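Local coordinates for protein Afp3 (Serratia entomophila, PDB 6RBN) that probably forms part of the contractile sheath that surrounds the inner tube of the anti-feeding prophage, a contractile injection system, at residues L115-Y118 against F119-G122; K280-E284 against R285-K289; Y387-R390 against L391-G395. All coordinates share one frame; numbering follows the deposited sequence.

The three contacts lie at the C-terminal ends of three helices: 111-120 for interaction 1, 271-284 for interaction 2 and 374-392 for interaction 3, in that order along the chain. Interaction 2 is in the middle, its centre about 17 Å from that of interaction 1 and about 14 Å from that of interaction 3, while the outer two have centres about 30 Å apart. Interaction 2 touches both: Lys280 CE packs 3.3 Å from Asn121 O, and Trp288 CZ2 3.6 Å from Gln394 O. Interaction 2 belongs to the subtilisin-like part of the sheath protein and interaction 3 to the C-terminal part, so the Trp288 contact joins the two. Interaction 3 also meets Afp1 subunits.

Interaction 1. Residues L115-Y118 against F119-G122; sequences LRLY and FQNG
Tyr118 and Phe119 form a T-shaped (edge-to-face) aromatic pair at the C-terminal end of helix 111-120. The ring centroids of Tyr118 and Phe119 are 5.2 Å apart and the planes meet at 71°. Tyr118 supplies the edge: its CD2 stands 3.9 Å above the Phe119 plane, over the ring centre. The two first torsions make this possible between neighbours, since CG of Tyr118 is anti to its backbone N (chi1 173°) while CG of Phe119 lies beside its own (chi1 -68°), which brings both rings to one flank of the helix. This is the tightly packed, buried side. Phe32 adds a second edge-to-face partner for Tyr118, and Trp53 of helix 53-59 packs on Phe119.

The other flank is looser, and Arg116 and Gln120 are partly exposed there. The amide of Gln120 has NE2 3.7 Å from CG of Arg116, while its OE1 end meets the buried Leu117, 3.5 Å from CD2. These are van der Waals contacts.

Backbone bonds follow the helix under both side-chain groups. Phe119 N donates to Leu115 O at 3.1 Å and Gln120 N to Arg116 O at 3.1 Å, both in the i to i-4 helical pattern. The next bond shortens to i-3: Asn121 N reaches Tyr118 O at 3.3 Å, which marks the helix giving way to a turn. The buried side chain of Asn121 is held through OD1, which accepts a hydrogen bond from Asn297 N. Beyond it the chain folds back over the tyrosine, where Gly122 O sits 3.9 Å above the Tyr118 ring plane, offset toward the rim.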
ATOM      1  N   LEU D 115      49.016 -11.851 -55.205  1.00 82.65           N
ATOM      2  CA  LEU D 115      47.773 -11.984 -54.454  1.00 82.65           C
ATOM      3  C   LEU D 115      47.830 -13.079 -53.407  1.00 82.65           C
ATOM      4  O   LEU D 115      47.128 -12.982 -52.398  1.00 82.65           O
ATOM      5  CB  LEU D 115      46.584 -12.252 -55.369  1.00 82.65           C
ATOM      6  CG  LEU D 115      46.053 -11.044 -56.116  1.00 82.65           C
ATOM      7  CD1 LEU D 115      44.843 -11.463 -56.881  1.00 82.65           C
ATOM      8  CD2 LEU D 115      45.703  -9.961 -55.132  1.00 82.65           C
ATOM      9  N   ARG D 116      48.617 -14.130 -53.628  1.00 83.67           N
ATOM     10  CA  ARG D 116      48.764 -15.148 -52.595  1.00 83.67           C
ATOM     11  C   ARG D 116      49.470 -14.581 -51.371  1.00 83.67           C
ATOM     12  O   ARG D 116      49.096 -14.888 -50.235  1.00 83.67           O
ATOM     13  CB  ARG D 116      49.486 -16.368 -53.165  1.00 83.67           C
ATOM     14  CG  ARG D 116      49.798 -17.430 -52.137  1.00 83.67           C
ATOM     15  CD  ARG D 116      50.166 -18.755 -52.752  1.00 83.67           C
ATOM     16  NE  ARG D 116      48.980 -19.434 -53.263  1.00 83.67           N
ATOM     17  CZ  ARG D 116      49.003 -20.555 -53.973  1.00 83.67           C
ATOM     18  NH1 ARG D 116      47.868 -21.097 -54.387  1.00 83.67           N
ATOM     19  NH2 ARG D 116      50.158 -21.135 -54.268  1.00 83.67           N
ATOM     20  N   LEU D 117      50.427 -13.683 -51.574  1.00 79.90           N
ATOM     21  CA  LEU D 117      51.038 -13.002 -50.442  1.00 79.90           C
ATOM     22  C   LEU D 117      50.118 -11.962 -49.822  1.00 79.90           C
ATOM     23  O   LEU D 117      50.364 -11.539 -48.689  1.00 79.90           O
ATOM     24  CB  LEU D 117      52.339 -12.353 -50.876  1.00 79.90           C
ATOM     25  CG  LEU D 117      53.379 -13.370 -51.318  1.00 79.90           C
ATOM     26  CD1 LEU D 117      54.544 -12.630 -51.876  1.00 79.90           C
ATOM     27  CD2 LEU D 117      53.797 -14.237 -50.150  1.00 79.90           C
ATOM     28  N   TYR D 118      49.076 -11.536 -50.534  1.00 78.02           N
ATOM     29  CA  TYR D 118      48.091 -10.639 -49.940  1.00 78.02           C
ATOM     30  C   TYR D 118      47.204 -11.377 -48.948  1.00 78.02           C
ATOM     31  O   TYR D 118      46.950 -10.886 -47.843  1.00 78.02           O
ATOM     32  CB  TYR D 118      47.252  -9.975 -51.030  1.00 78.02           C
ATOM     33  CG  TYR D 118      46.107  -9.154 -50.490  1.00 78.02           C
ATOM     34  CD1 TYR D 118      46.334  -7.948 -49.847  1.00 78.02           C
ATOM     35  CD2 TYR D 118      44.796  -9.586 -50.628  1.00 78.02           C
ATOM     36  CE1 TYR D 118      45.287  -7.200 -49.354  1.00 78.02           C
ATOM     37  CE2 TYR D 118      43.749  -8.847 -50.138  1.00 78.02           C
ATOM     38  CZ  TYR D 118      43.999  -7.658 -49.504  1.00 78.02           C
ATOM     39  OH  TYR D 118      42.955  -6.919 -49.012  1.00 78.02           O
ATOM     40  N   PHE D 119      46.715 -12.562 -49.321  1.00 80.43           N
ATOM     41  CA  PHE D 119      45.800 -13.273 -48.437  1.00 80.43           C
ATOM     42  C   PHE D 119      46.543 -13.977 -47.307  1.00 80.43           C
ATOM     43  O   PHE D 119      45.946 -14.302 -46.275  1.00 80.43           O
ATOM     44  CB  PHE D 119      44.955 -14.266 -49.230  1.00 80.43           C
ATOM     45  CG  PHE D 119      43.974 -13.625 -50.164  1.00 80.43           C
ATOM     46  CD1 PHE D 119      42.817 -13.047 -49.679  1.00 80.43           C
ATOM     47  CD2 PHE D 119      44.186 -13.635 -51.526  1.00 80.43           C
ATOM     48  CE1 PHE D 119      41.910 -12.463 -50.532  1.00 80.43           C
ATOM     49  CE2 PHE D 119      43.281 -13.052 -52.386  1.00 80.43           C
ATOM     50  CZ  PHE D 119      42.143 -12.467 -51.886  1.00 80.43           C
ATOM     51  N   GLN D 120      47.844 -14.230 -47.479  1.00 82.09           N
ATOM     52  CA  GLN D 120      48.633 -14.776 -46.377  1.00 82.09           C
ATOM     53  C   GLN D 120      48.905 -13.733 -45.302  1.00 82.09           C
ATOM     54  O   GLN D 120      49.173 -14.090 -44.152  1.00 82.09           O
ATOM     55  CB  GLN D 120      49.957 -15.345 -46.882  1.00 82.09           C
ATOM     56  CG  GLN D 120      49.834 -16.656 -47.623  1.00 82.09           C
ATOM     57  CD  GLN D 120      51.164 -17.149 -48.152  1.00 82.09           C
ATOM     58  OE1 GLN D 120      52.193 -16.504 -47.967  1.00 82.09           O
ATOM     59  NE2 GLN D 120      51.143 -18.288 -48.830  1.00 82.09           N
ATOM     60  N   ASN D 121      48.854 -12.456 -45.654  1.00 77.71           N
ATOM     61  CA  ASN D 121      49.151 -11.378 -44.725  1.00 77.71           C
ATOM     62  C   ASN D 121      47.902 -10.677 -44.210  1.00 77.71           C
ATOM     63  O   ASN D 121      48.019  -9.614 -43.596  1.00 77.71           O
ATOM     64  CB  ASN D 121      50.074 -10.363 -45.392  1.00 77.71           C
ATOM     65  CG  ASN D 121      51.472 -10.890 -45.575  1.00 77.71           C
ATOM     66  OD1 ASN D 121      52.053 -11.462 -44.661  1.00 77.71           O
ATOM     67  ND2 ASN D 121      52.015 -10.723 -46.767  1.00 77.71           N
ATOM     68  N   GLY D 122      46.724 -11.245 -44.432  1.00 77.89           N
ATOM     69  CA  GLY D 122      45.485 -10.575 -44.088  1.00 77.89           C
ATOM     70  C   GLY D 122      44.692 -10.202 -45.323  1.00 77.89           C
ATOM     71  O   GLY D 122      45.003  -9.221 -45.999  1.00 77.89           O
TER

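Interaction 2. Residues K280-E284 against R285-K289; sequences KTDGE and RGVWK
Asp282 packs against Val287 where helix 271-284 ends and the chain passes into a type I beta turn, Gly286 to Lys289, in the subtilisin-like part of the sheath protein. From its first carbon outward the aspartate follows Val287 CG1. Asp282 CB is 4.1 Å from that methyl, and the carboxylate carbon CG closes to 3.6 Å. At the tip the oxygens diverge. OD1 of Asp282 lies 3.3 Å from Val287 CA and also touches CG1, with Gly286 O a non-bonded neighbour. OD2 keeps only a van der Waals contact with CG1 and finds polar partners elsewhere: a salt bridge to Arg351 and a hydrogen bond from Thr27 OG1. A chi1 of -64° sets CG beside the backbone N and lays the carboxylate along the helix flank, where the returning chain brings Val287 against it.

The backbone shows how the helix closes. Thr281 O accepts Arg285 N at 2.7 Å, the last ordinary i to i-4 bond here, and a weak second bond from Gly286 N at 3.2 Å. Gly286 N also makes a weak bond to Asp282 O, so its hydrogen is shared between two carbonyls. The chain departs from helical angles at Arg285; Gly286, with phi 104°, completes the change of direction, and its CA lies over one face of the Trp288 ring.

One face of the exposed Arg285 guanidinium receives Lys289 CD. Arg285 NH2 makes a long, weak ion pair with Glu273 of a neighbouring Afp2 subunit. Lys289 CG rests 4.1 Å from Thr281 CG2, the two side chains crossing at about a right angle.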
ATOM      1  N   LYS D 280      45.183  -6.570 -41.523  1.00 78.80           N
ATOM      2  CA  LYS D 280      45.470  -7.314 -40.305  1.00 78.80           C
ATOM      3  C   LYS D 280      45.554  -6.386 -39.101  1.00 78.80           C
ATOM      4  O   LYS D 280      45.069  -6.718 -38.016  1.00 78.80           O
ATOM      5  CB  LYS D 280      46.769  -8.099 -40.467  1.00 78.80           C
ATOM      6  CG  LYS D 280      47.103  -8.993 -39.298  1.00 78.80           C
ATOM      7  CD  LYS D 280      48.469  -9.620 -39.461  1.00 78.80           C
ATOM      8  CE  LYS D 280      48.450 -10.721 -40.492  1.00 78.80           C
ATOM      9  NZ  LYS D 280      49.765 -11.406 -40.563  1.00 78.80           N
ATOM     10  N   THR D 281      46.166  -5.213 -39.279  1.00 78.89           N
ATOM     11  CA  THR D 281      46.351  -4.286 -38.168  1.00 78.89           C
ATOM     12  C   THR D 281      45.036  -3.619 -37.785  1.00 78.89           C
ATOM     13  O   THR D 281      44.739  -3.442 -36.599  1.00 78.89           O
ATOM     14  CB  THR D 281      47.403  -3.241 -38.541  1.00 78.89           C
ATOM     15  OG1 THR D 281      48.622  -3.906 -38.891  1.00 78.89           O
ATOM     16  CG2 THR D 281      47.684  -2.300 -37.386  1.00 78.89           C
ATOM     17  N   ASP D 282      44.226  -3.257 -38.783  1.00 80.72           N
ATOM     18  CA  ASP D 282      42.969  -2.569 -38.508  1.00 80.72           C
ATOM     19  C   ASP D 282      41.955  -3.502 -37.862  1.00 80.72           C
ATOM     20  O   ASP D 282      41.130  -3.069 -37.051  1.00 80.72           O
ATOM     21  CB  ASP D 282      42.399  -1.976 -39.794  1.00 80.72           C
ATOM     22  CG  ASP D 282      43.291  -0.911 -40.386  1.00 80.72           C
ATOM     23  OD1 ASP D 282      44.071  -0.300 -39.632  1.00 80.72           O
ATOM     24  OD2 ASP D 282      43.220  -0.684 -41.611  1.00 80.72           O
ATOM     25  N   GLY D 283      41.998  -4.787 -38.213  1.00 81.14           N
ATOM     26  CA  GLY D 283      41.087  -5.738 -37.599  1.00 81.14           C
ATOM     27  C   GLY D 283      41.451  -6.050 -36.161  1.00 81.14           C
ATOM     28  O   GLY D 283      40.575  -6.290 -35.326  1.00 81.14           O
ATOM     29  N   GLU D 284      42.745  -6.045 -35.849  1.00 82.27           N
ATOM     30  CA  GLU D 284      43.223  -6.410 -34.525  1.00 82.27           C
ATOM     31  C   GLU D 284      43.445  -5.219 -33.608  1.00 82.27           C
ATOM     32  O   GLU D 284      43.310  -5.364 -32.391  1.00 82.27           O
ATOM     33  CB  GLU D 284      44.533  -7.197 -34.640  1.00 82.27           C
ATOM     34  CG  GLU D 284      44.386  -8.548 -35.311  1.00 82.27           C
ATOM     35  CD  GLU D 284      45.712  -9.261 -35.466  1.00 82.27           C
ATOM     36  OE1 GLU D 284      46.754  -8.652 -35.151  1.00 82.27           O
ATOM     37  OE2 GLU D 284      45.714 -10.428 -35.912  1.00 82.27           O
ATOM     38  N   ARG D 285      43.786  -4.052 -34.151  1.00 78.59           N
ATOM     39  CA  ARG D 285      44.139  -2.899 -33.336  1.00 78.59           C
ATOM     40  C   ARG D 285      43.397  -1.623 -33.694  1.00 78.59           C
ATOM     41  O   ARG D 285      43.315  -0.730 -32.845  1.00 78.59           O
ATOM     42  CB  ARG D 285      45.647  -2.623 -33.428  1.00 78.59           C
ATOM     43  CG  ARG D 285      46.543  -3.728 -32.902  1.00 78.59           C
ATOM     44  CD  ARG D 285      46.440  -3.865 -31.397  1.00 78.59           C
ATOM     45  NE  ARG D 285      46.847  -2.648 -30.702  1.00 78.59           N
ATOM     46  CZ  ARG D 285      48.100  -2.357 -30.372  1.00 78.59           C
ATOM     47  NH1 ARG D 285      49.081  -3.194 -30.677  1.00 78.59           N
ATOM     48  NH2 ARG D 285      48.374  -1.225 -29.740  1.00 78.59           N
ATOM     49  N   GLY D 286      42.863  -1.497 -34.903  1.00 77.03           N
ATOM     50  CA  GLY D 286      42.190  -0.290 -35.329  1.00 77.03           C
ATOM     51  C   GLY D 286      43.041   0.538 -36.277  1.00 77.03           C
ATOM     52  O   GLY D 286      44.249   0.342 -36.414  1.00 77.03           O
ATOM     53  N   VAL D 287      42.389   1.495 -36.941  1.00 75.57           N
ATOM     54  CA  VAL D 287      43.077   2.335 -37.914  1.00 75.57           C
ATOM     55  C   VAL D 287      43.958   3.379 -37.250  1.00 75.57           C
ATOM     56  O   VAL D 287      44.831   3.954 -37.907  1.00 75.57           O
ATOM     57  CB  VAL D 287      42.073   3.016 -38.856  1.00 75.57           C
ATOM     58  CG1 VAL D 287      41.352   1.983 -39.669  1.00 75.57           C
ATOM     59  CG2 VAL D 287      41.080   3.835 -38.063  1.00 75.57           C
ATOM     60  N   TRP D 288      43.760   3.643 -35.964  1.00 73.57           N
ATOM     61  CA  TRP D 288      44.573   4.605 -35.238  1.00 73.57           C
ATOM     62  C   TRP D 288      45.899   4.026 -34.772  1.00 73.57           C
ATOM     63  O   TRP D 288      46.715   4.764 -34.213  1.00 73.57           O
ATOM     64  CB  TRP D 288      43.778   5.142 -34.049  1.00 73.57           C
ATOM     65  CG  TRP D 288      43.313   4.085 -33.106  1.00 73.57           C
ATOM     66  CD1 TRP D 288      43.961   3.637 -31.999  1.00 73.57           C
ATOM     67  CD2 TRP D 288      42.099   3.334 -33.194  1.00 73.57           C
ATOM     68  NE1 TRP D 288      43.224   2.658 -31.384  1.00 73.57           N
ATOM     69  CE2 TRP D 288      42.075   2.452 -32.101  1.00 73.57           C
ATOM     70  CE3 TRP D 288      41.031   3.319 -34.094  1.00 73.57           C
ATOM     71  CZ2 TRP D 288      41.028   1.570 -31.877  1.00 73.57           C
ATOM     72  CZ3 TRP D 288      39.992   2.445 -33.869  1.00 73.57           C
ATOM     73  CH2 TRP D 288      39.997   1.582 -32.774  1.00 73.57           C
ATOM     74  N   LYS D 289      46.129   2.737 -34.990  1.00 75.41           N
ATOM     75  CA  LYS D 289      47.394   2.097 -34.670  1.00 75.41           C
ATOM     76  C   LYS D 289      48.322   2.148 -35.876  1.00 75.41           C
ATOM     77  O   LYS D 289      47.894   1.918 -37.009  1.00 75.41           O
ATOM     78  CB  LYS D 289      47.153   0.648 -34.239  1.00 75.41           C
ATOM     79  CG  LYS D 289      48.403  -0.177 -33.995  1.00 75.41           C
ATOM     80  CD  LYS D 289      49.202   0.345 -32.825  1.00 75.41           C
ATOM     81  CE  LYS D 289      50.368  -0.572 -32.520  1.00 75.41           C
ATOM     82  NZ  LYS D 289      51.359  -0.583 -33.628  1.00 75.41           N
TER

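Interaction 3. Residues Y387-R390 against L391-G395; sequences YLYR and LWQQG
Leu391 fits into the hollow between Tyr387 and Leu388, one turn back along helix 374-392. Its branch carbon CG lies over one face of the Tyr387 ring, and its methyl CD1 presses nearest to the ring at CE2, 3.6 Å away. The same methyl meets CD2 of Leu388 at 4.3 Å, so Leu391 CD1 is the bump received by an aromatic wall and a leucine branch. Leu391 is buried, and helix 347-364 packs on Tyr387 through Ala356 and Ile360.

Around the helix, the Tyr389 ring is the central shape. Its CE1 points to the edge of the Trp392 indole, 4.0 Å from CE3. The pair is oblique, with planes at 48° and centroids 6.0 Å apart. CE2, on the other side of CZ, meets Gln393 OE1 at 3.2 Å. Trp392 and Gln393 thus approach from the same side of the tyrosine plane, each obliquely. Gln393 reaches it because its CG stands between the backbone N and the carbonyl carbon (chi1 69°), with the rest of the chain extended; the same torsion lays CG against Arg390 CA.

Trp392 packs on Ala102 and Gln85 of two different Afp1 subunits, and Arg390 on Asn114 of a third Afp1 chain. This part of the helix therefore meets Afp1, probably the tube protein, consistent with a role in sheath-tube attachment.

Gln394 lays its extended side chain beside the last turn, with CD 3.2 Å from Arg390 O. Behind these side chains run the helical bonds, of which Gln393 N to Tyr389 O, at 3.1 Å, is the last i to i-4 link. The chain then leaves the helix through Gly395, whose positive phi makes it the C-prime residue: Ala396 N bonds to Leu391 O and Gly395 N, weakly, to Trp392 O, the paired bonds of a Schellman motif.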
ATOM      1  N   TYR D 387      28.747   8.628 -33.075  1.00 68.58           N
ATOM      2  CA  TYR D 387      29.862   7.947 -33.719  1.00 68.58           C
ATOM      3  C   TYR D 387      31.185   8.342 -33.082  1.00 68.58           C
ATOM      4  O   TYR D 387      32.046   7.491 -32.835  1.00 68.58           O
ATOM      5  CB  TYR D 387      29.878   8.251 -35.217  1.00 68.58           C
ATOM      6  CG  TYR D 387      31.019   7.584 -35.936  1.00 68.58           C
ATOM      7  CD1 TYR D 387      30.988   6.226 -36.207  1.00 68.58           C
ATOM      8  CD2 TYR D 387      32.135   8.306 -36.331  1.00 68.58           C
ATOM      9  CE1 TYR D 387      32.033   5.608 -36.853  1.00 68.58           C
ATOM     10  CE2 TYR D 387      33.184   7.695 -36.973  1.00 68.58           C
ATOM     11  CZ  TYR D 387      33.126   6.348 -37.232  1.00 68.58           C
ATOM     12  OH  TYR D 387      34.170   5.733 -37.878  1.00 68.58           O
ATOM     13  N   LEU D 388      31.371   9.635 -32.819  1.00 66.88           N
ATOM     14  CA  LEU D 388      32.630  10.104 -32.260  1.00 66.88           C
ATOM     15  C   LEU D 388      32.791   9.728 -30.798  1.00 66.88           C
ATOM     16  O   LEU D 388      33.920   9.707 -30.302  1.00 66.88           O
ATOM     17  CB  LEU D 388      32.745  11.617 -32.410  1.00 66.88           C
ATOM     18  CG  LEU D 388      32.812  12.155 -33.832  1.00 66.88           C
ATOM     19  CD1 LEU D 388      32.846  13.660 -33.800  1.00 66.88           C
ATOM     20  CD2 LEU D 388      34.014  11.603 -34.549  1.00 66.88           C
ATOM     21  N   TYR D 389      31.698   9.444 -30.094  1.00 69.74           N
ATOM     22  CA  TYR D 389      31.826   8.977 -28.722  1.00 69.74           C
ATOM     23  C   TYR D 389      32.335   7.546 -28.671  1.00 69.74           C
ATOM     24  O   TYR D 389      33.142   7.211 -27.800  1.00 69.74           O
ATOM     25  CB  TYR D 389      30.492   9.081 -27.990  1.00 69.74           C
ATOM     26  CG  TYR D 389      30.574   8.668 -26.541  1.00 69.74           C
ATOM     27  CD1 TYR D 389      31.119   9.516 -25.590  1.00 69.74           C
ATOM     28  CD2 TYR D 389      30.116   7.427 -26.126  1.00 69.74           C
ATOM     29  CE1 TYR D 389      31.201   9.144 -24.268  1.00 69.74           C
ATOM     30  CE2 TYR D 389      30.203   7.043 -24.811  1.00 69.74           C
ATOM     31  CZ  TYR D 389      30.740   7.906 -23.886  1.00 69.74           C
ATOM     32  OH  TYR D 389      30.820   7.524 -22.569  1.00 69.74           O
ATOM     33  N   ARG D 390      31.883   6.689 -29.583  1.00 72.63           N
ATOM     34  CA  ARG D 390      32.330   5.305 -29.555  1.00 72.63           C
ATOM     35  C   ARG D 390      33.655   5.096 -30.274  1.00 72.63           C
ATOM     36  O   ARG D 390      34.143   3.965 -30.313  1.00 72.63           O
ATOM     37  CB  ARG D 390      31.263   4.374 -30.136  1.00 72.63           C
ATOM     38  CG  ARG D 390      30.960   4.562 -31.604  1.00 72.63           C
ATOM     39  CD  ARG D 390      29.971   3.503 -32.079  1.00 72.63           C
ATOM     40  NE  ARG D 390      28.663   3.616 -31.434  1.00 72.63           N
ATOM     41  CZ  ARG D 390      27.640   4.307 -31.928  1.00 72.63           C
ATOM     42  NH1 ARG D 390      27.761   4.941 -33.084  1.00 72.63           N
ATOM     43  NH2 ARG D 390      26.489   4.353 -31.270  1.00 72.63           N
ATOM     44  N   LEU D 391      34.236   6.147 -30.857  1.00 69.50           N
ATOM     45  CA  LEU D 391      35.657   6.101 -31.184  1.00 69.50           C
ATOM     46  C   LEU D 391      36.506   6.474 -29.982  1.00 69.50           C
ATOM     47  O   LEU D 391      37.578   5.899 -29.777  1.00 69.50           O
ATOM     48  CB  LEU D 391      35.994   7.038 -32.341  1.00 69.50           C
ATOM     49  CG  LEU D 391      35.591   6.689 -33.765  1.00 69.50           C
ATOM     50  CD1 LEU D 391      35.996   7.827 -34.668  1.00 69.50           C
ATOM     51  CD2 LEU D 391      36.266   5.407 -34.191  1.00 69.50           C
ATOM     52  N   TRP D 392      36.045   7.442 -29.191  1.00 71.80           N
ATOM     53  CA  TRP D 392      36.807   7.885 -28.029  1.00 71.80           C
ATOM     54  C   TRP D 392      36.873   6.807 -26.958  1.00 71.80           C
ATOM     55  O   TRP D 392      37.908   6.640 -26.304  1.00 71.80           O
ATOM     56  CB  TRP D 392      36.193   9.153 -27.451  1.00 71.80           C
ATOM     57  CG  TRP D 392      36.891   9.608 -26.224  1.00 71.80           C
ATOM     58  CD1 TRP D 392      38.154  10.096 -26.135  1.00 71.80           C
ATOM     59  CD2 TRP D 392      36.379   9.574 -24.892  1.00 71.80           C
ATOM     60  NE1 TRP D 392      38.456  10.396 -24.833  1.00 71.80           N
ATOM     61  CE2 TRP D 392      37.380  10.081 -24.048  1.00 71.80           C
ATOM     62  CE3 TRP D 392      35.165   9.172 -24.332  1.00 71.80           C
ATOM     63  CZ2 TRP D 392      37.208  10.197 -22.676  1.00 71.80           C
ATOM     64  CZ3 TRP D 392      34.995   9.291 -22.971  1.00 71.80           C
ATOM     65  CH2 TRP D 392      36.011   9.798 -22.157  1.00 71.80           C
ATOM     66  N   GLN D 393      35.792   6.059 -26.766  1.00 73.83           N
ATOM     67  CA  GLN D 393      35.785   5.073 -25.697  1.00 73.83           C
ATOM     68  C   GLN D 393      36.413   3.751 -26.103  1.00 73.83           C
ATOM     69  O   GLN D 393      36.473   2.836 -25.277  1.00 73.83           O
ATOM     70  CB  GLN D 393      34.364   4.834 -25.189  1.00 73.83           C
ATOM     71  CG  GLN D 393      33.455   4.142 -26.162  1.00 73.83           C
ATOM     72  CD  GLN D 393      32.079   3.926 -25.581  1.00 73.83           C
ATOM     73  OE1 GLN D 393      31.827   4.261 -24.427  1.00 73.83           O
ATOM     74  NE2 GLN D 393      31.182   3.355 -26.375  1.00 73.83           N
ATOM     75  N   GLN D 394      36.888   3.619 -27.340  1.00 72.44           N
ATOM     76  CA  GLN D 394      37.701   2.476 -27.719  1.00 72.44           C
ATOM     77  C   GLN D 394      39.144   2.869 -28.011  1.00 72.44           C
ATOM     78  O   GLN D 394      39.907   2.051 -28.530  1.00 72.44           O
ATOM     79  CB  GLN D 394      37.086   1.745 -28.913  1.00 72.44           C
ATOM     80  CG  GLN D 394      37.072   2.508 -30.207  1.00 72.44           C
ATOM     81  CD  GLN D 394      36.311   1.764 -31.283  1.00 72.44           C
ATOM     82  OE1 GLN D 394      35.824   0.659 -31.054  1.00 72.44           O
ATOM     83  NE2 GLN D 394      36.201   2.364 -32.458  1.00 72.44           N
ATOM     84  N   GLY D 395      39.534   4.095 -27.680  1.00 70.03           N
ATOM     85  CA  GLY D 395      40.922   4.497 -27.699  1.00 70.03           C
ATOM     86  C   GLY D 395      41.402   5.212 -28.939  1.00 70.03           C
ATOM     87  O   GLY D 395      42.607   5.450 -29.059  1.00 70.03           O
TER